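Local coordinates for protein major pollen allergen Jun a 1 (Juniperus ashei, PDB 1PXZ) that cleaves pectate eliminatively with low activity as a calcium-dependent pectate lyase and is a major IgE-binding allergen of cedar pollen, at residues L21-V26 / G34-D39; P83-G88 / V134-S139. All coordinates share one frame; numbering follows the deposited sequence.

Contact 1: residues L21-V26 / G34-D39; sequences LADCAV and GGKGGD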
loop_
_atom_site.group_PDB
_atom_site.type_symbol
_atom_site.label_atom_id
_atom_site.label_comp_id
_atom_site.label_asym_id
_atom_site.label_seq_id
_atom_site.Cartn_x
_atom_site.Cartn_y
_atom_site.Cartn_z
ATOM N N LEU A 21 -11.997 -12.982 -3.092
ATOM C CA LEU A 21 -11.173 -11.767 -3.144
ATOM C C LEU A 21 -9.857 -11.986 -3.863
ATOM O O LEU A 21 -9.392 -11.158 -4.652
ATOM C CB LEU A 21 -10.917 -11.282 -1.705
ATOM C CG LEU A 21 -10.033 -10.039 -1.571
ATOM C CD1 LEU A 21 -10.746 -8.805 -2.102
ATOM C CD2 LEU A 21 -9.592 -9.854 -0.126
ATOM N N ALA A 22 -9.221 -13.132 -3.626
ATOM C CA ALA A 22 -7.884 -13.337 -4.163
ATOM C C ALA A 22 -7.887 -13.496 -5.687
ATOM O O ALA A 22 -6.825 -13.415 -6.301
ATOM C CB ALA A 22 -7.216 -14.546 -3.516
ATOM N N ASP A 23 -9.037 -13.698 -6.304
ATOM C CA ASP A 23 -9.079 -13.813 -7.762
ATOM C C ASP A 23 -9.177 -12.454 -8.437
ATOM O O ASP A 23 -9.293 -12.375 -9.662
ATOM C CB ASP A 23 -10.298 -14.625 -8.221
ATOM C CG ASP A 23 -10.306 -16.043 -7.683
ATOM O OD1 ASP A 23 -9.214 -16.562 -7.391
ATOM O OD2 ASP A 23 -11.400 -16.629 -7.544
ATOM N N CYS A 24 -9.168 -11.360 -7.685
ATOM C CA CYS A 24 -9.641 -10.095 -8.249
ATOM C C CYS A 24 -8.605 -8.991 -8.274
ATOM O O CYS A 24 -8.957 -7.842 -8.603
ATOM C CB CYS A 24 -10.862 -9.651 -7.421
ATOM S SG CYS A 24 -12.239 -10.843 -7.556
ATOM N N ALA A 25 -7.360 -9.297 -7.954
ATOM C CA ALA A 25 -6.334 -8.253 -7.996
ATOM C C ALA A 25 -6.029 -7.851 -9.444
ATOM O O ALA A 25 -6.078 -8.710 -10.329
ATOM C CB ALA A 25 -5.067 -8.730 -7.296
ATOM N N VAL A 26 -5.723 -6.582 -9.654
ATOM C CA VAL A 26 -5.344 -6.012 -10.944
ATOM C C VAL A 26 -3.998 -5.301 -10.779
ATOM O O VAL A 26 -3.527 -5.085 -9.656
ATOM C CB VAL A 26 -6.368 -5.047 -11.567
ATOM C CG1 VAL A 26 -7.721 -5.753 -11.723
ATOM C CG2 VAL A 26 -6.552 -3.770 -10.767
ATOM N N GLY A 34 -1.956 -14.533 -1.740
ATOM C CA GLY A 34 -2.228 -14.528 -0.305
ATOM C C GLY A 34 -2.283 -15.945 0.242
ATOM O O GLY A 34 -1.496 -16.822 -0.144
ATOM N N GLY A 35 -3.238 -16.183 1.158
ATOM C CA GLY A 35 -3.357 -17.531 1.695
ATOM C C GLY A 35 -4.374 -18.352 0.927
ATOM O O GLY A 35 -4.941 -19.309 1.464
ATOM N N LYS A 36 -4.650 -17.983 -0.325
ATOM C CA LYS A 36 -5.616 -18.754 -1.109
ATOM C C LYS A 36 -5.246 -20.229 -1.151
ATOM O O LYS A 36 -4.071 -20.570 -1.289
ATOM C CB LYS A 36 -5.653 -18.214 -2.540
ATOM C CG LYS A 36 -6.504 -19.020 -3.509
ATOM C CD LYS A 36 -5.858 -18.913 -4.893
ATOM C CE LYS A 36 -6.877 -18.392 -5.895
ATOM N NZ LYS A 36 -7.069 -19.341 -7.031
ATOM N N GLY A 37 -6.243 -21.095 -1.006
ATOM C CA GLY A 37 -5.901 -22.520 -0.974
ATOM C C GLY A 37 -5.546 -23.017 0.417
ATOM O O GLY A 37 -5.597 -24.219 0.692
ATOM N N GLY A 38 -5.168 -22.118 1.321
ATOM C CA GLY A 38 -4.707 -22.517 2.649
ATOM C C GLY A 38 -5.912 -22.737 3.538
ATOM O O GLY A 38 -7.016 -22.683 2.987
ATOM N N ASP A 39 -5.711 -22.975 4.833
ATOM C CA ASP A 39 -6.856 -23.043 5.729
ATOM C C ASP A 39 -7.217 -21.657 6.245
ATOM O O ASP A 39 -6.346 -20.786 6.320
ATOM C CB ASP A 39 -6.559 -23.885 6.981
ATOM C CG ASP A 39 -5.944 -25.230 6.651
ATOM O OD1 ASP A 39 -6.581 -25.969 5.867
ATOM O OD2 ASP A 39 -4.848 -25.542 7.164
#
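Asp23 OD1 takes a salt bridge from Lys36 NZ at 3.5 Å, a long one, and the same oxygen lies 3.3 Å from Lys36 CE, so the carboxylate meets the last methylene as well as the ammonium group. The two side chains cross at about a right angle. Lysine suits this place because its long chain can reach over from the neighbouring turn: CG leaves anti to the backbone N (chi1 174°), and the chain then bends at each later torsion to carry NZ to Asp23. The carboxylate is exposed, so solvent probably weakens the attraction. Beneath the charged pair the contact is apolar. Ala22 CB, within a 3-10 turn, faces Lys36 CB at 4.1 Å, and its small methyl lets the two backbones come near while its residue also packs on Ile117 of strand 114-119. Both segments belong to the N-terminal loop laid over the parallel beta-helix, ahead of its strand 39-43. Lys36 occupies the second position of a type II beta turn from Gly35 to Gly38, closed by Gly38 N to Gly35 O at 2.8 Å. Gly37 stands third, with a positive phi of 87° that glycine adopts easily. Cys24, next along the chain from Asp23, is in a disulfide with Cys7 of helix 5-9, while Gly35 N is hydrogen-bonded to Thr91 OG1.

Contact 2: residues P83-G88 / V134-S139; sequences PLYVAG and VLVSES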
loop_
_atom_site.group_PDB
_atom_site.type_symbol
_atom_site.label_atom_id
_atom_site.label_comp_id
_atom_site.label_asym_id
_atom_site.label_seq_id
_atom_site.Cartn_x
_atom_site.Cartn_y
_atom_site.Cartn_z
ATOM N N PRO A 83 7.798 -5.502 16.167
ATOM C CA PRO A 83 7.351 -5.558 14.761
ATOM C C PRO A 83 6.784 -6.930 14.413
ATOM O O PRO A 83 7.312 -7.960 14.828
ATOM C CB PRO A 83 8.661 -5.328 14.001
ATOM C CG PRO A 83 9.457 -4.450 14.922
ATOM C CD PRO A 83 9.181 -5.016 16.302
ATOM N N LEU A 84 5.667 -6.986 13.707
ATOM C CA LEU A 84 5.105 -8.270 13.316
ATOM C C LEU A 84 5.583 -8.596 11.909
ATOM O O LEU A 84 5.152 -7.902 10.984
ATOM C CB LEU A 84 3.589 -8.211 13.338
ATOM C CG LEU A 84 2.854 -9.397 12.710
ATOM C CD1 LEU A 84 3.347 -10.716 13.284
ATOM C CD2 LEU A 84 1.352 -9.241 12.912
ATOM N N TYR A 85 6.435 -9.604 11.798
ATOM C CA TYR A 85 6.834 -10.095 10.486
ATOM C C TYR A 85 5.808 -11.103 9.986
ATOM O O TYR A 85 5.497 -12.072 10.682
ATOM C CB TYR A 85 8.225 -10.720 10.584
ATOM C CG TYR A 85 9.251 -9.617 10.656
ATOM C CD1 TYR A 85 9.746 -9.072 9.481
ATOM C CD2 TYR A 85 9.685 -9.153 11.887
ATOM C CE1 TYR A 85 10.683 -8.059 9.521
ATOM C CE2 TYR A 85 10.624 -8.138 11.925
ATOM C CZ TYR A 85 11.111 -7.605 10.752
ATOM O OH TYR A 85 12.048 -6.594 10.797
ATOM N N VAL A 86 5.282 -10.842 8.801
ATOM C CA VAL A 86 4.230 -11.642 8.196
ATOM C C VAL A 86 4.853 -12.578 7.157
ATOM O O VAL A 86 5.487 -12.123 6.190
ATOM C CB VAL A 86 3.132 -10.797 7.528
ATOM C CG1 VAL A 86 2.092 -11.717 6.873
ATOM C CG2 VAL A 86 2.416 -9.858 8.494
ATOM N N ALA A 87 4.708 -13.882 7.306
ATOM C CA ALA A 87 5.304 -14.845 6.383
ATOM C C ALA A 87 4.661 -14.804 5.009
ATOM O O ALA A 87 3.618 -14.194 4.753
ATOM C CB ALA A 87 5.186 -16.234 7.029
ATOM N N GLY A 88 5.231 -15.491 4.017
ATOM C CA GLY A 88 4.572 -15.474 2.701
ATOM C C GLY A 88 3.346 -16.375 2.672
ATOM O O GLY A 88 3.150 -17.154 3.616
ATOM N N VAL A 134 12.701 -11.326 18.160
ATOM C CA VAL A 134 11.375 -11.539 17.605
ATOM C C VAL A 134 11.308 -12.866 16.855
ATOM O O VAL A 134 12.277 -13.187 16.162
ATOM C CB VAL A 134 10.985 -10.468 16.566
ATOM C CG1 VAL A 134 9.539 -10.706 16.122
ATOM C CG2 VAL A 134 11.140 -9.040 17.059
ATOM N N LEU A 135 10.217 -13.610 16.937
ATOM C CA LEU A 135 10.018 -14.748 16.062
ATOM C C LEU A 135 9.687 -14.227 14.653
ATOM O O LEU A 135 8.544 -13.865 14.371
ATOM C CB LEU A 135 8.927 -15.704 16.564
ATOM C CG LEU A 135 8.818 -16.968 15.697
ATOM C CD1 LEU A 135 9.686 -18.094 16.254
ATOM C CD2 LEU A 135 7.379 -17.430 15.564
ATOM N N VAL A 136 10.727 -14.204 13.817
ATOM C CA VAL A 136 10.583 -13.661 12.463
ATOM C C VAL A 136 9.597 -14.539 11.714
ATOM O O VAL A 136 8.616 -14.054 11.152
ATOM C CB VAL A 136 11.936 -13.541 11.753
ATOM C CG1 VAL A 136 11.736 -13.166 10.296
ATOM C CG2 VAL A 136 12.817 -12.484 12.424
ATOM N N SER A 137 9.812 -15.857 11.730
ATOM C CA SER A 137 8.818 -16.789 11.228
ATOM C C SER A 137 9.015 -18.156 11.899
ATOM O O SER A 137 10.060 -18.396 12.522
ATOM C CB SER A 137 8.890 -16.993 9.707
ATOM O OG SER A 137 10.001 -17.830 9.386
ATOM N N GLU A 138 8.019 -19.009 11.728
ATOM C CA GLU A 138 8.083 -20.356 12.305
ATOM C C GLU A 138 9.373 -21.016 11.852
ATOM O O GLU A 138 10.134 -21.596 12.630
ATOM C CB GLU A 138 6.854 -21.164 11.907
ATOM C CG GLU A 138 6.910 -22.650 12.253
ATOM C CD GLU A 138 5.776 -23.456 11.655
ATOM O OE1 GLU A 138 4.981 -22.931 10.843
ATOM O OE2 GLU A 138 5.665 -24.661 11.993
ATOM N N SER A 139 9.637 -20.875 10.550
ATOM C CA SER A 139 10.820 -21.576 10.035
ATOM C C SER A 139 12.115 -20.871 10.379
ATOM O O SER A 139 13.131 -21.540 10.606
ATOM C CB SER A 139 10.715 -21.749 8.511
ATOM O OG SER A 139 10.933 -23.109 8.158
HETATM O O HOH W 1 6.860 -11.909 13.466
HETATM O O HOH W 2 6.685 -14.242 9.398
#
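Tyr85 and Val136 bring together the first strand of one parallel face of the beta-helix, 84-85, and an antiparallel hairpin, 132-137 with 141-145, that projects from the helix and folds back against it. The tight part is buried. Tyr85 CB sits 3.4 Å from Val136 O and makes an apolar touch with Val136 CG1 at 4.3 Å, and that methyl comes to the tyrosine ring obliquely. With CG set beside its own backbone N (chi1 -76°), the tyrosine side chain reaches Phe109 and Val145 too, a broad flat group suited to packing between coil and hairpin. Val134 adds the second touch: CG1 lies 3.8 Å from Pro83 O, a carbonyl that accepts a hydrogen bond from Arg59 NH1. The branched side chain of valine favours the extended backbone of Val134 and presents a methyl to its neighbour, and Pro83, part of an experimentally mapped IgE-binding stretch, packs on Phe109. On the looser side water joins the two backbones, whose CA atoms are 5.5 Å apart at Tyr85 and Val136 and diverge to 7.7 Å at Pro83 and Val134. One water accepts from Tyr85 N and donates to Leu135 O. A second donates to Val136 O at 2.6 Å and, weakly, to Tyr85 O at 2.8 Å.

In the fold
From the N terminus the chain passes helix 5-9 and reaches contact 1, which closes a short loop: seven residues separate segments 21-26 and 34-39, none in helix or strand. The chain then enters strand 39-43 and winds into the beta-helix. Contact 2 opens later, at 83-88, and closes at 134-139 after 45 residues that include several strands of successive coils. The two contacts therefore follow in series, neither nested nor crossed, with centres about 20 Å apart and nearest atoms about 6 Å apart. Contact 1 gathers the N-terminal covering loop over strand 114-119, whereas contact 2 fastens a projecting hairpin to strand 84-85 at the end of another face.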